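Local coordinates for putative cell adhesion protein (PDB 4H40) that probably serves as a fimbrial subunit in a pilus of the human gut bacterium Bacteroides fragilis, with a likely part in cell adhesion, at residues B[54-59]-B[92-97]; B[118-123]-B[130-135]; B[148-153]-B[176-181]. One frame throughout, in Å; residues are numbered along the deposited sequence.

Contact 1 of 3, residues B[54-59]-B[92-97]; sequences GSTIRL and CEVDDN
The guanidinium group of Arg58 and the side chain of Val94 meet without forming a polar bond. Methyl CG2 of Val94 comes up to Arg58 NH2 at 3.9 Å. It approaches the flat group on a slant, neither squarely over a face nor at an edge. All three nitrogens of the group have polar partners beyond the two segments: NE binds Lys124 O, NH1 binds Ser73 OG and NH2 binds Ala123 O. These three bonds fix the rotation of the group, with the chain bent at CG-CD (chi3 -54°).

Strands 56-62 and 88-94 are not direct neighbours. Strand 74-79 runs antiparallel to both and lies between them in pairing order. The short segments 56-59 and 92-94 stand at 92° to each other, their axes 9.2 Å apart, so this part of the fimbrillin-like beta fold is strongly twisted and curled.

Inside the curl, Thr56 CG2 lies 4.1 Å from Val94 CG1, and Cys92 SG is 4.4 Å from the same threonine methyl. In Thr56, OG1 lies between the backbone N and the carbonyl carbon (chi1 61°), and CG2 is anti to the carbonyl carbon. The methyl thus serves the apolar side, while OG1 is bonded to Gly98 O and Ala123 N. Val100 of strand 100-102 touches both Thr56 and Cys92.

Contact 2 of 3, residues B[118-123]-B[130-135]; sequences RILSPA and GFVNIG
Leu120, two residues on from Arg118 in strand 118-121, carries the whole contact with Phe131 and Val132. Its CB points at the 130-135 loop, and the two methyls divide the work. Leu120 CD1 meets Val132 CG1 at 3.7 Å. Leu120 CD2 lies 4.0 Å from Val132 CG2 and 4.2 Å from Phe131 CE1, approaching that ring obliquely. Leu120 and Val132 run past each other in opposite directions, matching methyl to methyl.

Val132 also turns to its own neighbour. Val132 CG2 sits 3.9 Å above the ring plane of Phe131, over the centre, so one methyl serves both the ring face and the leucine. Phe131 is further stacked with Phe219 and meets Trp221, which also touches Leu120.

After Ser121, whose OG is bonded to Thr56 O, the peptide bond before Pro122 is cis. The chain leaves the strand here. The loop then returns to lay Phe131 and Val132 against the strand it left, and a hydrogen bond from Lys124 NZ to Asn133 O ties its two arms together. The result is a buried apolar cluster on one face of strand 113-121, consistent with a piece of the hydrophobic core of a fimbrillin-like beta domain.

Contact 3 of 3, residues B[148-153]-B[176-181]; sequences TQTAMT and PIINQT
Thr150 packs against the start of the 176-181 segment at Pro176 and Ile178. Thr150 CB lies 3.7 Å from Pro176 O and 3.9 Å from Ile178 CG2. Further out, Thr150 CG2 meets Pro176 O at 3.6 Å and Ile178 CG2 at 3.7 Å. The hydroxyl OG1 also borders that isoleucine methyl, but it is hydrogen-bonded to Asp144 O, with a weak second bond to Tyr147 O. A chi1 of 64° sets OG1 between the backbone N and carbonyl carbon of Thr150. The two side chains cross at about a right angle.

The contact joins the loop between strands 141-142 and 153-157 to the beginning of strand 177-190. That long strand belongs to the beta framework of the fimbrillin-like fold and runs parallel to strand 23-24. Tyr24 of the latter touches Gln149, Thr150, Pro176 and Ile178.

No direct hydrogen bond links the two segments. A water does so instead, donating to Thr150 O at 2.7 Å and to Pro176 O at 2.6 Å. Pro176 CD lies 3.4 Å from Gln149 O. Farther along, Gln180 NE2 bonds to Ile178 O at 3.0 Å, from 53° above the carbonyl plane, and also to Asp144 OD2.

In the fold
The three contacts follow one another along the chain, each closing before the next opens, and all lie within the fimbrillin-like range. Contacts 1 and 2 have centres 10 Å apart and share the antiparallel pair 56-62 and 113-121. Arg58 N to Leu120 O, 2.8 Å, is a probable backbone bond of that pair. Contact 2 in turn touches contact 3, their centres 12 Å apart, where Ile119 and Ser121 pack on Ile177 and Ile134 packs on Thr181. Contacts 1 and 3 do not touch, with centres 18 Å apart. Contact 2 therefore links the curled strands of contact 1 to the long strand 177-190, consistent with one continuous beta framework in a probable fimbrial subunit.

Contact 1 of 3, residues B[54-59]-B[92-97]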
ATOM      1  N   GLY B  54       0.474  23.773  28.101  1.00 67.61           N
ATOM      2  CA  GLY B  54      -0.757  24.449  27.704  1.00 67.07           C
ATOM      3  C   GLY B  54      -1.963  23.545  27.550  1.00 69.90           C
ATOM      4  O   GLY B  54      -3.086  24.028  27.386  1.00 71.55           O
ATOM      5  N   SER B  55      -1.744  22.222  27.584  1.00 63.58           N
ATOM      6  CA  SER B  55      -2.819  21.236  27.508  1.00 61.58           C
ATOM      7  C   SER B  55      -3.560  21.187  28.836  1.00 65.34           C
ATOM      8  O   SER B  55      -3.056  21.684  29.843  1.00 66.69           O
ATOM      9  CB  SER B  55      -2.283  19.858  27.127  1.00 62.11           C
ATOM     10  OG  SER B  55      -1.546  19.252  28.172  1.00 71.42           O
ATOM     11  N   THR B  56      -4.777  20.645  28.826  1.00 60.60           N
ATOM     12  CA  THR B  56      -5.574  20.552  30.046  1.00 61.84           C
ATOM     13  C   THR B  56      -5.862  19.106  30.356  1.00 64.28           C
ATOM     14  O   THR B  56      -5.915  18.279  29.438  1.00 63.18           O
ATOM     15  CB  THR B  56      -6.895  21.352  29.949  1.00 69.49           C
ATOM     16  OG1 THR B  56      -7.707  20.836  28.889  1.00 67.08           O
ATOM     17  CG2 THR B  56      -6.673  22.848  29.787  1.00 67.53           C
ATOM     18  N   ILE B  57      -6.022  18.794  31.648  1.00 59.89           N
ATOM     19  CA  ILE B  57      -6.399  17.460  32.100  1.00 58.53           C
ATOM     20  C   ILE B  57      -7.616  17.604  32.991  1.00 60.48           C
ATOM     21  O   ILE B  57      -7.712  18.584  33.718  1.00 62.66           O
ATOM     22  CB  ILE B  57      -5.256  16.628  32.788  1.00 62.10           C
ATOM     23  CG1 ILE B  57      -4.863  17.145  34.158  1.00 64.87           C
ATOM     24  CG2 ILE B  57      -4.025  16.437  31.916  1.00 62.48           C
ATOM     25  CD1 ILE B  57      -5.232  16.198  35.221  1.00 77.75           C
ATOM     26  N   ARG B  58      -8.550  16.659  32.914  1.00 55.45           N
ATOM     27  CA  ARG B  58      -9.711  16.564  33.797  1.00 57.24           C
ATOM     28  C   ARG B  58      -9.530  15.401  34.763  1.00 61.17           C
ATOM     29  O   ARG B  58      -9.297  14.268  34.345  1.00 59.29           O
ATOM     30  CB  ARG B  58     -11.042  16.395  33.046  1.00 57.00           C
ATOM     31  CG  ARG B  58     -12.211  16.023  33.990  1.00 62.11           C
ATOM     32  CD  ARG B  58     -13.582  16.074  33.357  1.00 66.98           C
ATOM     33  NE  ARG B  58     -13.843  17.368  32.727  1.00 72.40           N
ATOM     34  CZ  ARG B  58     -14.374  18.423  33.336  1.00 84.47           C
ATOM     35  NH1 ARG B  58     -14.739  18.350  34.610  1.00 77.69           N
ATOM     36  NH2 ARG B  58     -14.555  19.553  32.672  1.00 70.25           N
ATOM     37  N   LEU B  59      -9.685  15.676  36.040  1.00 60.16           N
ATOM     38  CA  LEU B  59      -9.624  14.658  37.065  1.00 61.64           C
ATOM     39  C   LEU B  59     -11.068  14.271  37.371  1.00 66.47           C
ATOM     40  O   LEU B  59     -11.836  15.138  37.775  1.00 67.99           O
ATOM     41  CB  LEU B  59      -8.878  15.245  38.278  1.00 64.09           C
ATOM     42  CG  LEU B  59      -8.378  14.308  39.368  1.00 70.31           C
ATOM     43  CD1 LEU B  59      -7.239  13.453  38.885  1.00 68.81           C
ATOM     44  CD2 LEU B  59      -7.877  15.111  40.523  1.00 75.57           C
ATOM     45  N   CYS B  92      -7.750  25.152  36.966  1.00 87.53           N
ATOM     46  CA  CYS B  92      -8.300  26.089  35.996  1.00 88.35           C
ATOM     47  C   CYS B  92      -9.789  25.812  35.768  1.00 93.15           C
ATOM     48  O   CYS B  92     -10.347  24.863  36.331  1.00 92.02           O
ATOM     49  CB  CYS B  92      -7.507  26.044  34.687  1.00 86.07           C
ATOM     50  SG  CYS B  92      -7.674  24.497  33.750  1.00 86.18           S
ATOM     51  N   GLU B  93     -10.433  26.684  34.984  1.00 91.37           N
ATOM     52  CA  GLU B  93     -11.835  26.564  34.595  1.00 91.88           C
ATOM     53  C   GLU B  93     -11.868  26.406  33.092  1.00 93.14           C
ATOM     54  O   GLU B  93     -11.165  27.136  32.382  1.00 92.18           O
ATOM     55  CB  GLU B  93     -12.659  27.764  35.075  1.00 97.22           C
ATOM     56  CG  GLU B  93     -12.869  27.802  36.583  1.00110.99           C
ATOM     57  CD  GLU B  93     -13.621  26.637  37.206  1.00128.37           C
ATOM     58  OE1 GLU B  93     -14.572  26.117  36.578  1.00117.79           O
ATOM     59  OE2 GLU B  93     -13.268  26.262  38.346  1.00123.18           O
ATOM     60  N   VAL B  94     -12.605  25.397  32.604  1.00 87.58           N
ATOM     61  CA  VAL B  94     -12.638  25.116  31.169  1.00 84.25           C
ATOM     62  C   VAL B  94     -14.063  25.087  30.618  1.00 89.14           C
ATOM     63  O   VAL B  94     -15.038  24.996  31.380  1.00 89.97           O
ATOM     64  CB  VAL B  94     -11.891  23.800  30.805  1.00 83.37           C
ATOM     65  CG1 VAL B  94     -10.383  23.930  31.018  1.00 81.62           C
ATOM     66  CG2 VAL B  94     -12.463  22.591  31.547  1.00 82.93           C
ATOM     67  N   ASP B  95     -14.159  25.149  29.272  1.00 84.80           N
ATOM     68  CA  ASP B  95     -15.406  24.999  28.536  1.00 86.42           C
ATOM     69  C   ASP B  95     -15.653  23.480  28.356  1.00 90.03           C
ATOM     70  O   ASP B  95     -14.813  22.670  28.771  1.00 87.93           O
ATOM     71  CB  ASP B  95     -15.360  25.773  27.188  1.00 88.39           C
ATOM     72  CG  ASP B  95     -14.382  25.297  26.106  1.00 98.88           C
ATOM     73  OD1 ASP B  95     -13.720  24.254  26.309  1.00 95.68           O
ATOM     74  OD2 ASP B  95     -14.293  25.964  25.048  1.00107.85           O
ATOM     75  N   ASP B  96     -16.765  23.084  27.718  1.00 87.74           N
ATOM     76  CA  ASP B  96     -17.077  21.662  27.532  1.00 85.28           C
ATOM     77  C   ASP B  96     -16.055  20.940  26.622  1.00 83.60           C
ATOM     78  O   ASP B  96     -15.955  19.716  26.683  1.00 80.58           O
ATOM     79  CB  ASP B  96     -18.519  21.476  27.018  1.00 89.08           C
ATOM     80  CG  ASP B  96     -19.609  21.720  28.058  1.00105.91           C
ATOM     81  OD1 ASP B  96     -19.264  22.045  29.232  1.00107.14           O
ATOM     82  OD2 ASP B  96     -20.804  21.552  27.717  1.00115.50           O
ATOM     83  N   ASN B  97     -15.251  21.692  25.854  1.00 78.78           N
ATOM     84  CA  ASN B  97     -14.239  21.125  24.964  1.00 74.41           C
ATOM     85  C   ASN B  97     -12.855  21.052  25.620  1.00 75.99           C
ATOM     86  O   ASN B  97     -11.918  20.561  24.996  1.00 74.11           O
ATOM     87  CB  ASN B  97     -14.181  21.926  23.666  1.00 73.24           C
ATOM     88  CG  ASN B  97     -15.418  21.744  22.816  1.00 91.69           C
ATOM     89  OD1 ASN B  97     -16.130  22.708  22.509  1.00 82.57           O
ATOM     90  ND2 ASN B  97     -15.740  20.496  22.461  1.00 82.87           N
TER

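Contact 2 of 3, residues B[118-123]-B[130-135]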
ATOM      1  N   ARG B 118     -10.054   8.771  37.242  1.00 69.81           N
ATOM      2  CA  ARG B 118      -9.746   8.671  35.819  1.00 66.56           C
ATOM      3  C   ARG B 118      -9.317  10.038  35.318  1.00 69.93           C
ATOM      4  O   ARG B 118      -9.639  11.061  35.940  1.00 70.28           O
ATOM      5  CB  ARG B 118     -10.939   8.134  35.008  1.00 63.03           C
ATOM      6  CG  ARG B 118     -11.429   6.782  35.469  1.00 61.42           C
ATOM      7  CD  ARG B 118     -12.145   6.049  34.368  1.00 60.79           C
ATOM      8  NE  ARG B 118     -11.811   4.633  34.444  1.00 63.58           N
ATOM      9  CZ  ARG B 118     -11.379   3.898  33.430  1.00 74.57           C
ATOM     10  NH1 ARG B 118     -11.284   4.416  32.217  1.00 57.86           N
ATOM     11  NH2 ARG B 118     -11.067   2.631  33.614  1.00 68.75           N
ATOM     12  N   ILE B 119      -8.552  10.053  34.218  1.00 65.36           N
ATOM     13  CA  ILE B 119      -8.033  11.276  33.602  1.00 63.98           C
ATOM     14  C   ILE B 119      -8.445  11.315  32.159  1.00 65.14           C
ATOM     15  O   ILE B 119      -8.500  10.277  31.497  1.00 64.55           O
ATOM     16  CB  ILE B 119      -6.470  11.422  33.712  1.00 66.39           C
ATOM     17  CG1 ILE B 119      -5.840  10.831  34.999  1.00 67.73           C
ATOM     18  CG2 ILE B 119      -5.981  12.849  33.385  1.00 66.87           C
ATOM     19  CD1 ILE B 119      -6.174  11.513  36.254  1.00 78.95           C
ATOM     20  N   LEU B 120      -8.680  12.533  31.671  1.00 60.32           N
ATOM     21  CA  LEU B 120      -8.995  12.886  30.288  1.00 57.24           C
ATOM     22  C   LEU B 120      -8.173  14.096  29.911  1.00 59.13           C
ATOM     23  O   LEU B 120      -7.988  14.992  30.744  1.00 59.49           O
ATOM     24  CB  LEU B 120     -10.488  13.201  30.108  1.00 57.30           C
ATOM     25  CG  LEU B 120     -11.472  12.101  30.396  1.00 61.65           C
ATOM     26  CD1 LEU B 120     -12.760  12.678  30.841  1.00 64.11           C
ATOM     27  CD2 LEU B 120     -11.698  11.212  29.190  1.00 60.41           C
ATOM     28  N   SER B 121      -7.698  14.144  28.666  1.00 52.80           N
ATOM     29  CA  SER B 121      -6.965  15.299  28.153  1.00 52.20           C
ATOM     30  C   SER B 121      -7.239  15.415  26.660  1.00 55.87           C
ATOM     31  O   SER B 121      -6.965  14.452  25.930  1.00 53.08           O
ATOM     32  CB  SER B 121      -5.472  15.218  28.452  1.00 53.36           C
ATOM     33  OG  SER B 121      -4.828  16.398  28.004  1.00 56.02           O
ATOM     34  N   PRO B 122      -7.873  16.514  26.179  1.00 54.72           N
ATOM     35  CA  PRO B 122      -8.293  17.743  26.897  1.00 56.55           C
ATOM     36  C   PRO B 122      -9.335  17.511  27.996  1.00 62.00           C
ATOM     37  O   PRO B 122     -10.011  16.478  28.004  1.00 60.48           O
ATOM     38  CB  PRO B 122      -8.889  18.614  25.777  1.00 57.77           C
ATOM     39  CG  PRO B 122      -8.238  18.122  24.526  1.00 59.68           C
ATOM     40  CD  PRO B 122      -8.146  16.638  24.732  1.00 54.79           C
ATOM     41  N   ALA B 123      -9.476  18.499  28.914  1.00 61.16           N
ATOM     42  CA  ALA B 123     -10.415  18.445  30.041  1.00 63.60           C
ATOM     43  C   ALA B 123     -11.866  18.609  29.564  1.00 69.32           C
ATOM     44  O   ALA B 123     -12.589  19.500  30.034  1.00 71.23           O
ATOM     45  CB  ALA B 123     -10.060  19.508  31.078  1.00 66.13           C
ATOM     46  N   GLY B 130     -21.476   9.132  31.340  1.00 86.96           N
ATOM     47  CA  GLY B 130     -20.253   9.130  32.135  1.00 85.08           C
ATOM     48  C   GLY B 130     -18.947   9.174  31.370  1.00 86.18           C
ATOM     49  O   GLY B 130     -17.880   9.152  31.995  1.00 86.04           O
ATOM     50  N   PHE B 131     -19.006   9.211  30.016  1.00 80.03           N
ATOM     51  CA  PHE B 131     -17.811   9.353  29.176  1.00 76.31           C
ATOM     52  C   PHE B 131     -17.825  10.762  28.548  1.00 77.25           C
ATOM     53  O   PHE B 131     -18.485  11.653  29.071  1.00 77.02           O
ATOM     54  CB  PHE B 131     -17.693   8.229  28.108  1.00 77.15           C
ATOM     55  CG  PHE B 131     -16.348   8.126  27.373  1.00 76.05           C
ATOM     56  CD1 PHE B 131     -15.137   8.214  28.066  1.00 77.40           C
ATOM     57  CD2 PHE B 131     -16.300   7.922  25.998  1.00 76.81           C
ATOM     58  CE1 PHE B 131     -13.908   8.090  27.393  1.00 75.14           C
ATOM     59  CE2 PHE B 131     -15.068   7.797  25.332  1.00 77.10           C
ATOM     60  CZ  PHE B 131     -13.883   7.869  26.037  1.00 73.10           C
ATOM     61  N   VAL B 132     -17.072  10.967  27.467  1.00 71.60           N
ATOM     62  CA  VAL B 132     -16.987  12.235  26.762  1.00 70.50           C
ATOM     63  C   VAL B 132     -17.468  12.045  25.326  1.00 72.28           C
ATOM     64  O   VAL B 132     -17.384  10.944  24.781  1.00 70.07           O
ATOM     65  CB  VAL B 132     -15.547  12.836  26.812  1.00 72.20           C
ATOM     66  CG1 VAL B 132     -15.206  13.352  28.205  1.00 73.43           C
ATOM     67  CG2 VAL B 132     -14.498  11.844  26.334  1.00 69.40           C
ATOM     68  N   ASN B 133     -17.965  13.128  24.721  1.00 69.57           N
ATOM     69  CA  ASN B 133     -18.353  13.165  23.317  1.00 68.64           C
ATOM     70  C   ASN B 133     -17.063  13.319  22.481  1.00 67.54           C
ATOM     71  O   ASN B 133     -16.302  14.274  22.688  1.00 63.29           O
ATOM     72  CB  ASN B 133     -19.339  14.327  23.062  1.00 69.47           C
ATOM     73  CG  ASN B 133     -20.695  14.186  23.715  1.00 81.01           C
ATOM     74  OD1 ASN B 133     -21.275  13.103  23.789  1.00 71.80           O
ATOM     75  ND2 ASN B 133     -21.262  15.299  24.175  1.00 75.82           N
ATOM     76  N   ILE B 134     -16.780  12.351  21.591  1.00 64.93           N
ATOM     77  CA  ILE B 134     -15.562  12.407  20.774  1.00 62.61           C
ATOM     78  C   ILE B 134     -15.872  11.958  19.357  1.00 67.98           C
ATOM     79  O   ILE B 134     -16.443  10.881  19.164  1.00 70.42           O
ATOM     80  CB  ILE B 134     -14.351  11.640  21.403  1.00 63.85           C
ATOM     81  CG1 ILE B 134     -13.182  11.523  20.421  1.00 62.81           C
ATOM     82  CG2 ILE B 134     -14.727  10.276  21.969  1.00 65.23           C
ATOM     83  CD1 ILE B 134     -11.896  11.859  20.973  1.00 69.67           C
ATOM     84  N   GLY B 135     -15.494  12.802  18.394  1.00 62.32           N
ATOM     85  CA  GLY B 135     -15.651  12.557  16.963  1.00 61.23           C
ATOM     86  C   GLY B 135     -14.318  12.383  16.256  1.00 61.18           C
ATOM     87  O   GLY B 135     -13.313  12.020  16.876  1.00 60.44           O
TER

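Contact 3 of 3, residues B[148-153]-B[176-181]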
ATOM      1  N   THR B 148      -1.787  -2.190  32.043  1.00 58.84           N
ATOM      2  CA  THR B 148      -1.591  -2.044  33.488  1.00 60.02           C
ATOM      3  C   THR B 148      -1.003  -0.680  33.850  1.00 62.29           C
ATOM      4  O   THR B 148      -1.401  -0.080  34.861  1.00 63.36           O
ATOM      5  CB  THR B 148      -0.721  -3.189  34.046  1.00 72.80           C
ATOM      6  OG1 THR B 148       0.568  -3.170  33.431  1.00 75.99           O
ATOM      7  CG2 THR B 148      -1.350  -4.555  33.843  1.00 73.75           C
ATOM      8  N   GLN B 149      -0.083  -0.183  33.010  1.00 55.95           N
ATOM      9  CA  GLN B 149       0.637   1.073  33.216  1.00 54.29           C
ATOM     10  C   GLN B 149      -0.306   2.296  33.271  1.00 56.16           C
ATOM     11  O   GLN B 149      -0.059   3.231  34.052  1.00 55.93           O
ATOM     12  CB  GLN B 149       1.690   1.257  32.102  1.00 54.05           C
ATOM     13  CG  GLN B 149       2.873   0.276  32.166  1.00 50.39           C
ATOM     14  CD  GLN B 149       2.663  -1.050  31.449  1.00 69.22           C
ATOM     15  OE1 GLN B 149       1.648  -1.304  30.774  1.00 64.71           O
ATOM     16  NE2 GLN B 149       3.655  -1.920  31.547  1.00 56.28           N
ATOM     17  N   THR B 150      -1.390   2.252  32.460  1.00 51.20           N
ATOM     18  CA  THR B 150      -2.374   3.311  32.242  1.00 50.74           C
ATOM     19  C   THR B 150      -3.738   3.033  32.911  1.00 57.15           C
ATOM     20  O   THR B 150      -4.618   3.907  32.906  1.00 56.58           O
ATOM     21  CB  THR B 150      -2.563   3.530  30.726  1.00 56.79           C
ATOM     22  OG1 THR B 150      -3.120   2.357  30.128  1.00 60.39           O
ATOM     23  CG2 THR B 150      -1.282   3.888  30.032  1.00 47.18           C
ATOM     24  N   ALA B 151      -3.906   1.837  33.506  1.00 55.61           N
ATOM     25  CA  ALA B 151      -5.136   1.418  34.193  1.00 55.28           C
ATOM     26  C   ALA B 151      -5.456   2.330  35.357  1.00 58.82           C
ATOM     27  O   ALA B 151      -4.545   2.901  35.976  1.00 60.37           O
ATOM     28  CB  ALA B 151      -5.005  -0.014  34.676  1.00 57.63           C
HETATM   29  N   MSE B 152      -6.765   2.465  35.637  1.00 53.31           N
HETATM   30  CA  MSE B 152      -7.346   3.276  36.701  1.00 52.79           C
HETATM   31  C   MSE B 152      -6.831   2.835  38.065  1.00 62.19           C
HETATM   32  O   MSE B 152      -6.709   1.638  38.334  1.00 63.27           O
HETATM   33  CB  MSE B 152      -8.878   3.182  36.643  1.00 54.50           C
HETATM   34  CG  MSE B 152      -9.584   3.869  37.797  1.00 61.85           C
HETATM   35 SE   MSE B 152     -11.513   3.720  37.723  0.75 69.61          SE
HETATM   36  CE  MSE B 152     -11.685   1.793  37.857  1.00 67.52           C
ATOM     37  N   THR B 153      -6.531   3.816  38.924  1.00 61.73           N
ATOM     38  CA  THR B 153      -6.033   3.570  40.270  1.00 63.20           C
ATOM     39  C   THR B 153      -6.956   4.167  41.309  1.00 69.12           C
ATOM     40  O   THR B 153      -7.791   5.030  41.023  1.00 67.47           O
ATOM     41  CB  THR B 153      -4.599   4.102  40.436  1.00 71.56           C
ATOM     42  OG1 THR B 153      -4.501   5.429  39.907  1.00 77.51           O
ATOM     43  CG2 THR B 153      -3.577   3.205  39.777  1.00 67.83           C
ATOM     44  N   PRO B 176       0.439   7.477  33.894  1.00 51.85           N
ATOM     45  CA  PRO B 176       0.497   8.041  32.539  1.00 48.67           C
ATOM     46  C   PRO B 176      -0.818   7.764  31.782  1.00 50.41           C
ATOM     47  O   PRO B 176      -1.568   6.850  32.142  1.00 47.56           O
ATOM     48  CB  PRO B 176       1.699   7.342  31.901  1.00 50.10           C
ATOM     49  CG  PRO B 176       1.897   6.096  32.682  1.00 56.18           C
ATOM     50  CD  PRO B 176       1.364   6.332  34.059  1.00 53.94           C
ATOM     51  N   ILE B 177      -1.133   8.607  30.780  1.00 47.75           N
ATOM     52  CA  ILE B 177      -2.342   8.462  29.969  1.00 45.41           C
ATOM     53  C   ILE B 177      -1.923   8.085  28.528  1.00 49.91           C
ATOM     54  O   ILE B 177      -0.755   8.148  28.175  1.00 53.04           O
ATOM     55  CB  ILE B 177      -3.283   9.699  30.083  1.00 47.35           C
ATOM     56  CG1 ILE B 177      -2.585  11.031  29.686  1.00 47.10           C
ATOM     57  CG2 ILE B 177      -3.915   9.768  31.489  1.00 47.32           C
ATOM     58  CD1 ILE B 177      -3.439  12.344  29.906  1.00 41.66           C
ATOM     59  N   ILE B 178      -2.851   7.612  27.733  1.00 44.93           N
ATOM     60  CA  ILE B 178      -2.578   7.101  26.392  1.00 42.47           C
ATOM     61  C   ILE B 178      -3.750   7.465  25.503  1.00 48.22           C
ATOM     62  O   ILE B 178      -4.850   7.744  26.007  1.00 50.55           O
ATOM     63  CB  ILE B 178      -2.310   5.559  26.497  1.00 45.27           C
ATOM     64  CG1 ILE B 178      -1.784   4.929  25.191  1.00 44.50           C
ATOM     65  CG2 ILE B 178      -3.478   4.784  27.146  1.00 45.54           C
ATOM     66  CD1 ILE B 178      -1.009   3.678  25.374  1.00 52.88           C
ATOM     67  N   ASN B 179      -3.507   7.501  24.191  1.00 44.34           N
ATOM     68  CA  ASN B 179      -4.464   7.881  23.145  1.00 43.67           C
ATOM     69  C   ASN B 179      -5.622   6.919  22.992  1.00 45.89           C
ATOM     70  O   ASN B 179      -5.433   5.700  22.917  1.00 44.84           O
ATOM     71  CB  ASN B 179      -3.757   8.000  21.806  1.00 45.48           C
ATOM     72  CG  ASN B 179      -3.031   9.289  21.661  1.00 58.66           C
ATOM     73  OD1 ASN B 179      -3.646  10.352  21.495  1.00 41.65           O
ATOM     74  ND2 ASN B 179      -1.722   9.217  21.803  1.00 55.32           N
ATOM     75  N   GLN B 180      -6.812   7.502  22.858  1.00 42.69           N
ATOM     76  CA  GLN B 180      -8.060   6.768  22.681  1.00 43.49           C
ATOM     77  C   GLN B 180      -8.444   6.674  21.232  1.00 49.67           C
ATOM     78  O   GLN B 180      -9.272   5.835  20.880  1.00 53.21           O
ATOM     79  CB  GLN B 180      -9.190   7.422  23.502  1.00 45.28           C
ATOM     80  CG  GLN B 180      -8.926   7.413  25.015  1.00 43.64           C
ATOM     81  CD  GLN B 180      -8.508   6.056  25.528  1.00 53.92           C
ATOM     82  OE1 GLN B 180      -9.294   5.109  25.570  1.00 54.02           O
ATOM     83  NE2 GLN B 180      -7.238   5.910  25.844  1.00 38.68           N
ATOM     84  N   THR B 181      -7.802   7.485  20.388  1.00 45.22           N
ATOM     85  CA  THR B 181      -8.084   7.516  18.960  1.00 45.26           C
ATOM     86  C   THR B 181      -6.875   7.087  18.131  1.00 50.41           C
ATOM     87  O   THR B 181      -5.748   7.017  18.627  1.00 50.18           O
ATOM     88  CB  THR B 181      -8.542   8.930  18.494  1.00 45.86           C
ATOM     89  OG1 THR B 181      -7.430   9.782  18.421  1.00 45.94           O
ATOM     90  CG2 THR B 181      -9.541   9.553  19.378  1.00 44.69           C
TER
HETATM   91  O   HOH W   1      -3.709   6.399  33.575  1.00 65.14           O